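Local coordinates for protein Phl p 3 allergen (PDB 3FT1) that is a secreted major grass pollen allergen recognised by IgE and resembles the C-terminal domain of expansins; its role in the plant is not established, at residues A[3-8]-A[90-95]; A[14-19]-A[52-57]; A[23-28]-A[73-78]; A[65-70]-A[81-86]. One frame throughout, in Å; residues are numbered along the deposited sequence.

In the fold
Contacts 1 and 2 are strand pairs within one half of the barrel-like beta-sandwich. Strand 3-8 and strand 16-24 lie side by side there, and each takes a further partner, 92-93 and 52-56. Contact 4 joins the two arms of the hairpin of strands 65-71 and 76-83 on the other half. Its centre is the deepest, about 5 Å from the centre of the chain. Leu19 of contact 2 and Phe6 of contact 1 both pack on its aromatic rings. Contact 3 lies at the surface, about 14 Å out. It links strand ends and loops through a carboxylate, a water and a guanidinium face. The others combine backbone bonds with apolar packing; contact 2 adds an outer lysine-glutamate group.

Contact 1 of 4, residues A[3-8]-A[90-95]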
loop_
_atom_site.group_PDB
_atom_site.type_symbol
_atom_site.label_atom_id
_atom_site.label_comp_id
_atom_site.label_asym_id
_atom_site.label_seq_id
_atom_site.Cartn_x
_atom_site.Cartn_y
_atom_site.Cartn_z
ATOM N N GLN A 3 -11.470 2.167 5.074
ATOM C CA GLN A 3 -10.876 3.473 4.841
ATOM C C GLN A 3 -9.371 3.320 4.967
ATOM O O GLN A 3 -8.887 2.596 5.834
ATOM C CB GLN A 3 -11.388 4.476 5.881
ATOM C CG GLN A 3 -12.888 4.677 5.829
ATOM C CD GLN A 3 -13.445 5.462 7.014
ATOM O OE1 GLN A 3 -13.104 5.199 8.172
ATOM N NE2 GLN A 3 -14.317 6.425 6.725
ATOM N N VAL A 4 -8.616 3.985 4.108
ATOM C CA VAL A 4 -7.175 3.805 4.164
ATOM C C VAL A 4 -6.435 5.069 3.768
ATOM O O VAL A 4 -6.910 5.831 2.933
ATOM C CB VAL A 4 -6.725 2.628 3.274
ATOM C CG1 VAL A 4 -6.950 2.945 1.797
ATOM C CG2 VAL A 4 -5.266 2.293 3.528
ATOM N N THR A 5 -5.292 5.301 4.403
ATOM C CA THR A 5 -4.358 6.316 3.930
ATOM C C THR A 5 -2.979 5.680 3.829
ATOM O O THR A 5 -2.660 4.746 4.573
ATOM C CB THR A 5 -4.281 7.561 4.860
ATOM O OG1 THR A 5 -3.825 7.174 6.160
ATOM C CG2 THR A 5 -5.640 8.260 4.973
ATOM N N PHE A 6 -2.178 6.180 2.887
ATOM C CA PHE A 6 -0.819 5.714 2.672
ATOM C C PHE A 6 0.064 6.940 2.792
ATOM O O PHE A 6 -0.085 7.866 2.002
ATOM C CB PHE A 6 -0.634 5.201 1.241
ATOM C CG PHE A 6 -1.497 4.015 0.871
ATOM C CD1 PHE A 6 -0.961 2.739 0.838
ATOM C CD2 PHE A 6 -2.824 4.189 0.513
ATOM C CE1 PHE A 6 -1.734 1.655 0.477
ATOM C CE2 PHE A 6 -3.611 3.105 0.148
ATOM C CZ PHE A 6 -3.066 1.840 0.130
ATOM N N THR A 7 0.978 6.949 3.752
ATOM C CA THR A 7 1.921 8.060 3.877
ATOM C C THR A 7 3.321 7.577 3.555
ATOM O O THR A 7 3.823 6.645 4.177
ATOM C CB THR A 7 1.903 8.658 5.285
ATOM O OG1 THR A 7 0.561 9.031 5.618
ATOM C CG2 THR A 7 2.818 9.889 5.366
ATOM N N VAL A 8 3.948 8.218 2.577
ATOM C CA VAL A 8 5.289 7.836 2.171
ATOM C C VAL A 8 6.302 8.324 3.197
ATOM O O VAL A 8 6.388 9.522 3.485
ATOM C CB VAL A 8 5.640 8.407 0.792
ATOM C CG1 VAL A 8 7.098 8.101 0.458
ATOM C CG2 VAL A 8 4.716 7.826 -0.265
ATOM N N GLY A 90 6.721 12.080 2.740
ATOM C CA GLY A 90 5.894 12.813 3.682
ATOM C C GLY A 90 4.485 13.115 3.213
ATOM O O GLY A 90 3.681 13.663 3.966
ATOM N N LYS A 91 4.174 12.766 1.970
ATOM C CA LYS A 91 2.846 13.019 1.442
ATOM C C LYS A 91 1.938 11.841 1.711
ATOM O O LYS A 91 2.379 10.692 1.744
ATOM C CB LYS A 91 2.899 13.319 -0.054
ATOM C CG LYS A 91 1.540 13.596 -0.674
ATOM C CD LYS A 91 1.682 14.207 -2.062
ATOM C CE LYS A 91 0.324 14.373 -2.733
ATOM N NZ LYS A 91 0.446 14.989 -4.085
ATOM N N THR A 92 0.661 12.136 1.912
ATOM C CA THR A 92 -0.320 11.098 2.143
ATOM C C THR A 92 -1.224 10.961 0.931
ATOM O O THR A 92 -1.704 11.951 0.375
ATOM C CB THR A 92 -1.148 11.393 3.403
ATOM O OG1 THR A 92 -0.292 11.295 4.544
ATOM C CG2 THR A 92 -2.291 10.385 3.546
ATOM N N TYR A 93 -1.427 9.719 0.515
ATOM C CA TYR A 93 -2.328 9.403 -0.580
ATOM C C TYR A 93 -3.545 8.694 0.016
ATOM O O TYR A 93 -3.422 7.733 0.774
ATOM C CB TYR A 93 -1.588 8.555 -1.626
ATOM C CG TYR A 93 -0.349 9.273 -2.136
ATOM C CD1 TYR A 93 -0.395 10.053 -3.282
ATOM C CD2 TYR A 93 0.856 9.195 -1.446
ATOM C CE1 TYR A 93 0.735 10.737 -3.737
ATOM C CE2 TYR A 93 1.990 9.859 -1.891
ATOM C CZ TYR A 93 1.922 10.627 -3.036
ATOM O OH TYR A 93 3.052 11.286 -3.460
ATOM N N LYS A 94 -4.726 9.212 -0.283
ATOM C CA LYS A 94 -5.934 8.775 0.410
ATOM C C LYS A 94 -7.020 8.493 -0.617
ATOM O O LYS A 94 -7.720 9.407 -1.060
ATOM C CB LYS A 94 -6.382 9.871 1.385
ATOM C CG LYS A 94 -7.613 9.543 2.220
ATOM C CD LYS A 94 -7.922 10.713 3.127
ATOM C CE LYS A 94 -9.401 10.801 3.421
ATOM N NZ LYS A 94 -9.760 9.928 4.526
ATOM N N PRO A 95 -7.152 7.222 -1.018
ATOM C CA PRO A 95 -8.173 6.882 -2.014
ATOM C C PRO A 95 -9.566 6.936 -1.400
ATOM O O PRO A 95 -9.705 7.011 -0.179
ATOM C CB PRO A 95 -7.820 5.445 -2.408
ATOM C CG PRO A 95 -7.070 4.887 -1.249
ATOM C CD PRO A 95 -6.393 6.047 -0.553
HETATM O O HOH W 1 -9.681 5.903 2.312
#
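Gly90 and Val8 open the pairing: Gly90 N gives a 2.7 Å bond to Val8 O. Gly90 has a positive phi of 90°, a backbone shape that suits a residue without a side chain. At Lys91 the backbone carbonyl does the work. Lys91 O accepts from Val8 N at 3.0 Å, while the lysine chain points away from strand 3-8. Thr92 faces Thr7 in a non-hydrogen-bonded antiparallel pair. Their hydroxyls still join, with OG1 of Thr7 and OG1 of Thr92 2.6 Å apart. In both residues OG1 lies beside the backbone N and anti to the carbonyl carbon, which brings the two oxygens together on the outer face. The methyl CG2 of Thr92 meets CB of Thr5. Tyr93 makes the hydrogen-bonded pair with Phe6. Tyr93 N donates almost straight to Phe6 O (2.7 Å, 170°), and Phe6 N returns a bond to Tyr93 O. This short strand is the edge of one sheet of the immunoglobulin-like sandwich of expansin C-terminal domains. The Tyr93 ring turns inward, where its CE2 touches Val8 CG2 at 3.8 Å and its OH bonds to Ser88 N. The Phe6 ring also points in and meets the Phe67 ring. CG of Lys94 crosses the methyl CG2 of Thr5 at a slant, 3.6 Å away. The Pro95 ring crosses Val4 at about a right angle, with CG 3.6 Å from Val4 CG1, and its CD lies at the edge of the Phe6 ring. Beside it a water accepts from Val4 N and donates to Pro95 O.

Contact 2 of 4, residues A[14-19]-A[52-57]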
loop_
_atom_site.group_PDB
_atom_site.type_symbol
_atom_site.label_atom_id
_atom_site.label_comp_id
_atom_site.label_asym_id
_atom_site.label_seq_id
_atom_site.Cartn_x
_atom_site.Cartn_y
_atom_site.Cartn_z
ATOM N N PRO A 14 13.298 5.406 -5.285
ATOM C CA PRO A 14 12.693 4.745 -6.444
ATOM C C PRO A 14 12.640 3.216 -6.360
ATOM O O PRO A 14 11.806 2.613 -7.032
ATOM C CB PRO A 14 13.588 5.198 -7.603
ATOM C CG PRO A 14 14.054 6.548 -7.181
ATOM C CD PRO A 14 14.273 6.437 -5.690
ATOM N N LYS A 15 13.498 2.609 -5.548
ATOM C CA LYS A 15 13.531 1.148 -5.409
ATOM C C LYS A 15 12.922 0.667 -4.093
ATOM O O LYS A 15 13.004 -0.514 -3.756
ATOM C CB LYS A 15 14.971 0.640 -5.496
ATOM C CG LYS A 15 15.598 0.802 -6.877
ATOM C CD LYS A 15 17.116 0.685 -6.835
ATOM C CE LYS A 15 17.570 -0.735 -6.570
ATOM N NZ LYS A 15 19.055 -0.876 -6.685
ATOM N N LYS A 16 12.317 1.572 -3.336
ATOM C CA LYS A 16 11.871 1.199 -2.001
ATOM C C LYS A 16 10.711 2.057 -1.533
ATOM O O LYS A 16 10.825 3.277 -1.454
ATOM C CB LYS A 16 13.040 1.315 -1.023
ATOM C CG LYS A 16 12.739 0.877 0.403
ATOM C CD LYS A 16 14.027 0.896 1.210
ATOM C CE LYS A 16 13.778 0.876 2.702
ATOM N NZ LYS A 16 15.073 0.965 3.434
ATOM N N LEU A 17 9.592 1.418 -1.222
ATOM C CA LEU A 17 8.466 2.135 -0.635
ATOM C C LEU A 17 8.349 1.787 0.834
ATOM O O LEU A 17 8.182 0.631 1.183
ATOM C CB LEU A 17 7.160 1.760 -1.334
ATOM C CG LEU A 17 6.753 2.571 -2.557
ATOM C CD1 LEU A 17 5.497 1.972 -3.189
ATOM C CD2 LEU A 17 6.527 4.030 -2.171
ATOM N N VAL A 18 8.444 2.801 1.687
ATOM C CA VAL A 18 8.210 2.636 3.108
ATOM C C VAL A 18 6.941 3.404 3.398
ATOM O O VAL A 18 6.907 4.632 3.244
ATOM C CB VAL A 18 9.362 3.223 3.945
ATOM C CG1 VAL A 18 9.125 2.967 5.416
ATOM C CG2 VAL A 18 10.697 2.625 3.505
ATOM N N LEU A 19 5.897 2.684 3.798
ATOM C CA LEU A 19 4.571 3.277 3.893
ATOM C C LEU A 19 3.965 3.116 5.263
ATOM O O LEU A 19 3.856 1.997 5.776
ATOM C CB LEU A 19 3.626 2.635 2.876
ATOM C CG LEU A 19 3.991 2.802 1.403
ATOM C CD1 LEU A 19 3.075 1.934 0.548
ATOM C CD2 LEU A 19 3.882 4.269 1.008
ATOM N N VAL A 52 5.115 0.617 10.055
ATOM C CA VAL A 52 5.089 0.813 8.606
ATOM C C VAL A 52 5.213 -0.496 7.850
ATOM O O VAL A 52 5.483 -1.548 8.433
ATOM C CB VAL A 52 6.199 1.771 8.120
ATOM C CG1 VAL A 52 6.133 3.092 8.866
ATOM C CG2 VAL A 52 7.577 1.120 8.254
ATOM N N TRP A 53 5.001 -0.414 6.541
ATOM C CA TRP A 53 5.073 -1.568 5.663
ATOM C C TRP A 53 6.065 -1.221 4.586
ATOM O O TRP A 53 6.106 -0.088 4.115
ATOM C CB TRP A 53 3.724 -1.841 5.004
ATOM C CG TRP A 53 2.657 -2.267 5.943
ATOM C CD1 TRP A 53 1.936 -1.470 6.779
ATOM C CD2 TRP A 53 2.159 -3.601 6.126
ATOM N NE1 TRP A 53 1.034 -2.225 7.487
ATOM C CE2 TRP A 53 1.145 -3.534 7.099
ATOM C CE3 TRP A 53 2.470 -4.840 5.556
ATOM C CZ2 TRP A 53 0.444 -4.660 7.525
ATOM C CZ3 TRP A 53 1.769 -5.962 5.979
ATOM C CH2 TRP A 53 0.767 -5.860 6.957
ATOM N N GLU A 54 6.857 -2.198 4.178
ATOM C CA GLU A 54 7.918 -1.922 3.232
ATOM C C GLU A 54 7.936 -2.901 2.067
ATOM O O GLU A 54 7.681 -4.091 2.241
ATOM C CB GLU A 54 9.256 -1.945 3.961
ATOM C CG GLU A 54 10.457 -1.809 3.057
ATOM C CD GLU A 54 11.757 -1.921 3.824
ATOM O OE1 GLU A 54 11.834 -1.363 4.936
ATOM O OE2 GLU A 54 12.697 -2.569 3.321
ATOM N N VAL A 55 8.242 -2.392 0.876
ATOM C CA VAL A 55 8.565 -3.260 -0.250
ATOM C C VAL A 55 9.758 -2.682 -1.005
ATOM O O VAL A 55 9.805 -1.484 -1.308
ATOM C CB VAL A 55 7.349 -3.519 -1.187
ATOM C CG1 VAL A 55 6.830 -2.224 -1.796
ATOM C CG2 VAL A 55 7.718 -4.534 -2.271
ATOM N N LYS A 56 10.739 -3.540 -1.264
ATOM C CA LYS A 56 11.961 -3.146 -1.952
ATOM C C LYS A 56 12.028 -3.897 -3.264
ATOM O O LYS A 56 11.468 -4.981 -3.393
ATOM C CB LYS A 56 13.190 -3.555 -1.145
ATOM C CG LYS A 56 13.513 -2.721 0.068
ATOM C CD LYS A 56 14.644 -3.386 0.854
ATOM C CE LYS A 56 15.128 -2.524 2.011
ATOM N NZ LYS A 56 15.765 -3.339 3.091
ATOM N N SER A 57 12.750 -3.335 -4.220
ATOM C CA SER A 57 13.003 -4.013 -5.480
ATOM C C SER A 57 14.444 -3.776 -5.886
ATOM O O SER A 57 15.059 -2.797 -5.466
ATOM C CB SER A 57 12.080 -3.489 -6.567
ATOM O OG SER A 57 12.319 -4.196 -7.767
HETATM O O HOH W 2 14.414 -1.612 5.333
#
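Leu17 and Val55 face each other at the middle of a regular antiparallel strand pair. Backbone bonds come first. Leu17 N donates to Val55 O at 2.9 Å, and Val55 N returns a bond to Leu17 O at 3.0 Å. Leu19 and Trp53 repeat this exchange further on, with 2.8 Å from Leu19 N to Trp53 O. Ser57 N adds a bond to Lys15 O at the other end. Over residues 16-19 and 52-56 the strands run antiparallel, at 171°. Apolar contacts lie on both faces. On the inner face CB of Leu17 meets CG1 of Val55 at 4.0 Å. Leu17 and Leu19 continue inward onto Phe65 and Phe67, while Trp53 swings away toward Leu30, Val33 and Leu46. On the outer face CG1 of Val18 meets CG2 of Val52 at 3.7 Å. The charged groups share this outer face. The chains of Lys16 and Lys56 lie side by side and point the same way, with Lys16 CD 3.7 Å from Lys56 CE. Lys16 CG is anti to the backbone N (chi1 -177°), which sends the long chain out beside Glu54. One water links all three residues. It donates to Glu54 OE1 at 2.6 Å, accepts from Lys56 NZ, and accepts weakly from Lys16 NZ. The nearby carboxylate probably eases the closeness of the two ammonium groups. Side chains alternate between a buried apolar face (Leu17, Leu19, Val55) and a mixed outer face with Lys16, Glu54 and Lys56, as in antiparallel sheets of a beta-sandwich such as the expansin C-terminal domain.

Contact 3 of 4, residues A[23-28]-A[73-78]; sequences YTRPGD and GGMRNV
One water is gripped by three groups, from Tyr23, Met75 and Asn77. It accepts from Tyr23 OH at 2.7 Å, and donates to Asn77 OD1 at 2.7 Å and to Met75 O at 2.9 Å. It thereby bridges the Tyr23 and Asn77 side chains, which do not bond directly. The other end of the Asn77 amide, ND2, bonds to Gln98 OE1. A second link runs through Asp28. Its OD1 takes the backbone N of Gly73 at 2.8 Å on the syn lone pair. OD2 of the same carboxylate is met on its anti side by Arg25 NH1, at 2.9 Å, in a salt bridge, and it also bonds to Ser71 OG. Arg25 and Asp28 are the ends of a type II beta turn, closed by a bond from Asp28 N to Arg25 O. The contact joins the end of strand 16-24 and the loop after it to the turn and returning strand of hairpin 65-71/76-83, across one end of the beta-sandwich. Arg25 CG is anti to the backbone N (chi1 -176°) and the chain stays extended to NE, which carries the guanidinium to Met75. The Met75 chain crosses it at about a right angle. CB and CG lie over one guanidinium face, CB offset toward its rim, with CG 3.5 Å from Arg25 NE.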
loop_
_atom_site.group_PDB
_atom_site.type_symbol
_atom_site.label_atom_id
_atom_site.label_comp_id
_atom_site.label_asym_id
_atom_site.label_seq_id
_atom_site.Cartn_x
_atom_site.Cartn_y
_atom_site.Cartn_z
ATOM N N TYR A 23 -5.136 1.679 8.185
ATOM C CA TYR A 23 -6.226 0.873 7.667
ATOM C C TYR A 23 -7.310 0.830 8.717
ATOM O O TYR A 23 -7.049 0.510 9.874
ATOM C CB TYR A 23 -5.715 -0.541 7.382
ATOM C CG TYR A 23 -6.760 -1.562 6.979
ATOM C CD1 TYR A 23 -7.006 -1.838 5.641
ATOM C CD2 TYR A 23 -7.476 -2.276 7.938
ATOM C CE1 TYR A 23 -7.944 -2.788 5.262
ATOM C CE2 TYR A 23 -8.419 -3.227 7.569
ATOM C CZ TYR A 23 -8.643 -3.477 6.229
ATOM O OH TYR A 23 -9.572 -4.407 5.832
ATOM N N THR A 24 -8.523 1.168 8.304
ATOM C CA THR A 24 -9.657 1.230 9.209
ATOM C C THR A 24 -10.791 0.378 8.672
ATOM O O THR A 24 -11.371 0.694 7.633
ATOM C CB THR A 24 -10.190 2.671 9.315
ATOM O OG1 THR A 24 -9.125 3.557 9.670
ATOM C CG2 THR A 24 -11.277 2.753 10.347
ATOM N N ARG A 25 -11.104 -0.701 9.386
ATOM C CA ARG A 25 -12.286 -1.505 9.093
ATOM C C ARG A 25 -12.859 -1.971 10.420
ATOM O O ARG A 25 -12.233 -2.760 11.115
ATOM C CB ARG A 25 -11.954 -2.723 8.225
ATOM C CG ARG A 25 -13.210 -3.500 7.836
ATOM C CD ARG A 25 -12.971 -4.713 6.946
ATOM N NE ARG A 25 -14.258 -5.150 6.409
ATOM C CZ ARG A 25 -15.008 -6.123 6.922
ATOM N NH1 ARG A 25 -14.594 -6.820 7.972
ATOM N NH2 ARG A 25 -16.177 -6.411 6.371
ATOM N N PRO A 26 -14.052 -1.485 10.770
ATOM C CA PRO A 26 -14.607 -1.758 12.099
ATOM C C PRO A 26 -14.533 -3.233 12.472
ATOM O O PRO A 26 -14.964 -4.098 11.706
ATOM C CB PRO A 26 -16.064 -1.306 11.966
ATOM C CG PRO A 26 -16.044 -0.270 10.907
ATOM C CD PRO A 26 -14.972 -0.695 9.932
ATOM N N GLY A 27 -13.979 -3.507 13.649
ATOM C CA GLY A 27 -13.911 -4.856 14.183
ATOM C C GLY A 27 -12.915 -5.754 13.479
ATOM O O GLY A 27 -12.909 -6.965 13.690
ATOM N N ASP A 28 -12.070 -5.164 12.639
ATOM C CA ASP A 28 -11.142 -5.943 11.814
ATOM C C ASP A 28 -9.798 -5.233 11.809
ATOM O O ASP A 28 -9.677 -4.109 12.295
ATOM C CB ASP A 28 -11.682 -6.039 10.384
ATOM C CG ASP A 28 -11.287 -7.343 9.676
ATOM O OD1 ASP A 28 -10.366 -8.054 10.144
ATOM O OD2 ASP A 28 -11.909 -7.645 8.633
ATOM N N GLY A 73 -10.013 -10.702 9.239
ATOM C CA GLY A 73 -11.331 -11.287 9.061
ATOM C C GLY A 73 -11.593 -11.853 7.675
ATOM O O GLY A 73 -12.661 -12.407 7.417
ATOM N N GLY A 74 -10.621 -11.714 6.778
ATOM C CA GLY A 74 -10.716 -12.278 5.446
ATOM C C GLY A 74 -11.410 -11.384 4.447
ATOM O O GLY A 74 -11.968 -11.861 3.465
ATOM N N MET A 75 -11.393 -10.078 4.702
ATOM C CA MET A 75 -11.956 -9.126 3.763
ATOM C C MET A 75 -10.867 -8.638 2.807
ATOM O O MET A 75 -9.803 -8.191 3.238
ATOM C CB MET A 75 -12.568 -7.930 4.493
ATOM C CG MET A 75 -12.986 -6.800 3.556
ATOM S SD MET A 75 -14.395 -7.277 2.529
ATOM C CE MET A 75 -14.446 -5.920 1.365
ATOM N N ARG A 76 -11.160 -8.714 1.513
ATOM C CA ARG A 76 -10.228 -8.327 0.459
ATOM C C ARG A 76 -10.624 -6.977 -0.128
ATOM O O ARG A 76 -11.782 -6.761 -0.486
ATOM C CB ARG A 76 -10.256 -9.372 -0.661
ATOM C CG ARG A 76 -9.544 -8.940 -1.943
ATOM C CD ARG A 76 -10.056 -9.753 -3.143
ATOM N NE ARG A 76 -9.598 -9.202 -4.418
ATOM C CZ ARG A 76 -10.277 -8.312 -5.137
ATOM N NH1 ARG A 76 -11.455 -7.870 -4.713
ATOM N NH2 ARG A 76 -9.783 -7.866 -6.286
ATOM N N ASN A 77 -9.658 -6.077 -0.243
ATOM C CA ASN A 77 -9.873 -4.828 -0.953
ATOM C C ASN A 77 -8.678 -4.566 -1.845
ATOM O O ASN A 77 -7.536 -4.795 -1.446
ATOM C CB ASN A 77 -10.054 -3.652 0.023
ATOM C CG ASN A 77 -11.331 -3.750 0.821
ATOM O OD1 ASN A 77 -11.394 -4.459 1.821
ATOM N ND2 ASN A 77 -12.366 -3.038 0.379
ATOM N N VAL A 78 -8.944 -4.110 -3.063
ATOM C CA VAL A 78 -7.870 -3.633 -3.923
ATOM C C VAL A 78 -8.055 -2.136 -4.165
ATOM O O VAL A 78 -9.147 -1.678 -4.512
ATOM C CB VAL A 78 -7.824 -4.388 -5.259
ATOM C CG1 VAL A 78 -6.781 -3.763 -6.179
ATOM C CG2 VAL A 78 -7.490 -5.857 -5.022
HETATM O O HOH W 3 -9.335 -5.344 3.333
#

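Contact 4 of 4, residues A[65-70]-A[81-86]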
loop_
_atom_site.group_PDB
_atom_site.type_symbol
_atom_site.label_atom_id
_atom_site.label_comp_id
_atom_site.label_asym_id
_atom_site.label_seq_id
_atom_site.Cartn_x
_atom_site.Cartn_y
_atom_site.Cartn_z
ATOM N N PHE A 65 0.970 2.779 -8.418
ATOM C CA PHE A 65 0.991 1.536 -7.662
ATOM C C PHE A 65 -0.393 1.104 -7.190
ATOM O O PHE A 65 -1.176 1.919 -6.725
ATOM C CB PHE A 65 1.941 1.687 -6.474
ATOM C CG PHE A 65 3.336 2.093 -6.872
ATOM C CD1 PHE A 65 4.144 1.221 -7.575
ATOM C CD2 PHE A 65 3.825 3.351 -6.560
ATOM C CE1 PHE A 65 5.423 1.592 -7.954
ATOM C CE2 PHE A 65 5.106 3.731 -6.939
ATOM C CZ PHE A 65 5.904 2.844 -7.634
ATOM N N ASN A 66 -0.669 -0.191 -7.315
ATOM C CA ASN A 66 -1.902 -0.798 -6.817
ATOM C C ASN A 66 -1.610 -1.611 -5.567
ATOM O O ASN A 66 -0.523 -2.173 -5.431
ATOM C CB ASN A 66 -2.498 -1.701 -7.899
ATOM C CG ASN A 66 -2.476 -1.046 -9.258
ATOM O OD1 ASN A 66 -3.239 -0.116 -9.517
ATOM N ND2 ASN A 66 -1.577 -1.505 -10.126
ATOM N N PHE A 67 -2.567 -1.662 -4.649
ATOM C CA PHE A 67 -2.379 -2.365 -3.384
ATOM C C PHE A 67 -3.550 -3.300 -3.100
ATOM O O PHE A 67 -4.707 -2.908 -3.230
ATOM C CB PHE A 67 -2.215 -1.365 -2.232
ATOM C CG PHE A 67 -0.966 -0.534 -2.341
ATOM C CD1 PHE A 67 0.221 -0.979 -1.787
ATOM C CD2 PHE A 67 -0.971 0.659 -3.045
ATOM C CE1 PHE A 67 1.390 -0.236 -1.914
ATOM C CE2 PHE A 67 0.189 1.412 -3.175
ATOM C CZ PHE A 67 1.368 0.966 -2.605
ATOM N N ARG A 68 -3.234 -4.535 -2.735
ATOM C CA ARG A 68 -4.258 -5.496 -2.329
ATOM C C ARG A 68 -4.140 -5.719 -0.840
ATOM O O ARG A 68 -3.053 -6.035 -0.337
ATOM C CB ARG A 68 -4.098 -6.827 -3.056
ATOM C CG ARG A 68 -5.106 -7.878 -2.605
ATOM C CD ARG A 68 -5.206 -9.014 -3.600
ATOM N NE ARG A 68 -4.022 -9.865 -3.567
ATOM C CZ ARG A 68 -3.835 -10.908 -4.372
ATOM N NH1 ARG A 68 -4.755 -11.223 -5.277
ATOM N NH2 ARG A 68 -2.733 -11.634 -4.272
ATOM N N PHE A 69 -5.259 -5.539 -0.143
ATOM C CA PHE A 69 -5.345 -5.770 1.293
ATOM C C PHE A 69 -6.130 -7.039 1.597
ATOM O O PHE A 69 -7.146 -7.313 0.963
ATOM C CB PHE A 69 -6.066 -4.608 1.980
ATOM C CG PHE A 69 -5.321 -3.299 1.913
ATOM C CD1 PHE A 69 -4.329 -3.009 2.829
ATOM C CD2 PHE A 69 -5.619 -2.361 0.944
ATOM C CE1 PHE A 69 -3.646 -1.813 2.781
ATOM C CE2 PHE A 69 -4.935 -1.159 0.890
ATOM C CZ PHE A 69 -3.946 -0.891 1.813
ATOM N N MET A 70 -5.664 -7.786 2.592
ATOM C CA MET A 70 -6.445 -8.863 3.192
ATOM C C MET A 70 -6.518 -8.598 4.682
ATOM O O MET A 70 -5.485 -8.451 5.341
ATOM C CB MET A 70 -5.782 -10.219 2.938
ATOM C CG MET A 70 -5.966 -10.730 1.530
ATOM S SD MET A 70 -7.683 -11.195 1.218
ATOM C CE MET A 70 -7.913 -12.486 2.440
ATOM N N GLU A 81 -4.043 2.235 -8.484
ATOM C CA GLU A 81 -3.310 3.448 -8.850
ATOM C C GLU A 81 -3.395 4.512 -7.758
ATOM O O GLU A 81 -3.779 5.655 -7.997
ATOM C CB GLU A 81 -3.783 3.970 -10.212
ATOM C CG GLU A 81 -3.790 2.875 -11.287
ATOM C CD GLU A 81 -3.776 3.418 -12.702
ATOM O OE1 GLU A 81 -4.059 4.620 -12.889
ATOM O OE2 GLU A 81 -3.472 2.638 -13.628
ATOM N N VAL A 82 -3.007 4.110 -6.557
ATOM C CA VAL A 82 -3.110 4.956 -5.373
ATOM C C VAL A 82 -1.940 5.915 -5.204
ATOM O O VAL A 82 -2.114 7.031 -4.717
ATOM C CB VAL A 82 -3.210 4.101 -4.100
ATOM C CG1 VAL A 82 -3.294 5.009 -2.874
ATOM C CG2 VAL A 82 -4.419 3.205 -4.181
ATOM N N ILE A 83 -0.752 5.462 -5.585
ATOM C CA ILE A 83 0.470 6.250 -5.449
ATOM C C ILE A 83 1.183 6.341 -6.800
ATOM O O ILE A 83 1.367 5.326 -7.483
ATOM C CB ILE A 83 1.415 5.614 -4.405
ATOM C CG1 ILE A 83 0.690 5.477 -3.059
ATOM C CG2 ILE A 83 2.716 6.407 -4.287
ATOM C CD1 ILE A 83 1.522 4.856 -1.976
ATOM N N PRO A 84 1.573 7.557 -7.199
ATOM C CA PRO A 84 2.195 7.716 -8.516
ATOM C C PRO A 84 3.625 7.259 -8.451
ATOM O O PRO A 84 4.180 7.165 -7.359
ATOM C CB PRO A 84 2.163 9.221 -8.735
ATOM C CG PRO A 84 2.241 9.797 -7.350
ATOM C CD PRO A 84 1.516 8.823 -6.447
ATOM N N THR A 85 4.221 6.978 -9.604
ATOM C CA THR A 85 5.631 6.638 -9.633
ATOM C C THR A 85 6.463 7.715 -8.945
ATOM O O THR A 85 7.328 7.413 -8.120
ATOM C CB THR A 85 6.103 6.479 -11.069
ATOM O OG1 THR A 85 5.304 5.474 -11.697
ATOM C CG2 THR A 85 7.563 6.074 -11.111
ATOM N N ALA A 86 6.189 8.970 -9.286
ATOM C CA ALA A 86 6.934 10.088 -8.720
ATOM C C ALA A 86 6.294 10.536 -7.415
ATOM O O ALA A 86 5.840 11.675 -7.280
ATOM C CB ALA A 86 7.000 11.236 -9.709
HETATM O O HOH W 4 -1.173 0.751 -12.312
#
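Phe67 and Ile83 form the apolar centre. CD1 of Ile83 reaches CE2 of the Phe67 ring at 3.9 Å, and the two side chains cross at about a right angle. Ile83 CG1 lies beside its backbone N (chi1 -57°), and an extended chi2 carries CD1 on to the ring. CB of Val82 stands at the edge of the same ring. The Phe65 ring meets Ile83 edge-on, with CD2 3.9 Å from Ile83 CB. Leu17 and Leu19 of strand 16-24 press on these rings from the opposite sheet, so the cluster belongs to the core of the domain. Further along, CE2 of Phe65 passes Pro84 O at 3.6 Å and meets CA of Thr85. The backbone comes next. Phe65 N donates to Ile83 O at 2.7 Å, and Val82 N donates to Phe65 O at 2.9 Å. Ile83 N is buried here without a partner in the model. At the polar edge a side-chain amide serves as acceptor: Asn66 OD1 takes Glu81 N at 2.7 Å, with the donor tilted 29° from the amide carbonyl plane. The Glu81 side chain runs alongside Asn66 and points the same way. A water accepts from Asn66 ND2 and donates to Glu81 OE2; ND2 also bonds weakly to Arg36 O. At Glu81 the chain turns a corner, and the strand pieces on its two sides belong to different sheets or faces. The contact is the far end of the antiparallel hairpin 65-71/76-83, where its edge strand bends over the aromatic core of an immunoglobulin-like beta-sandwich.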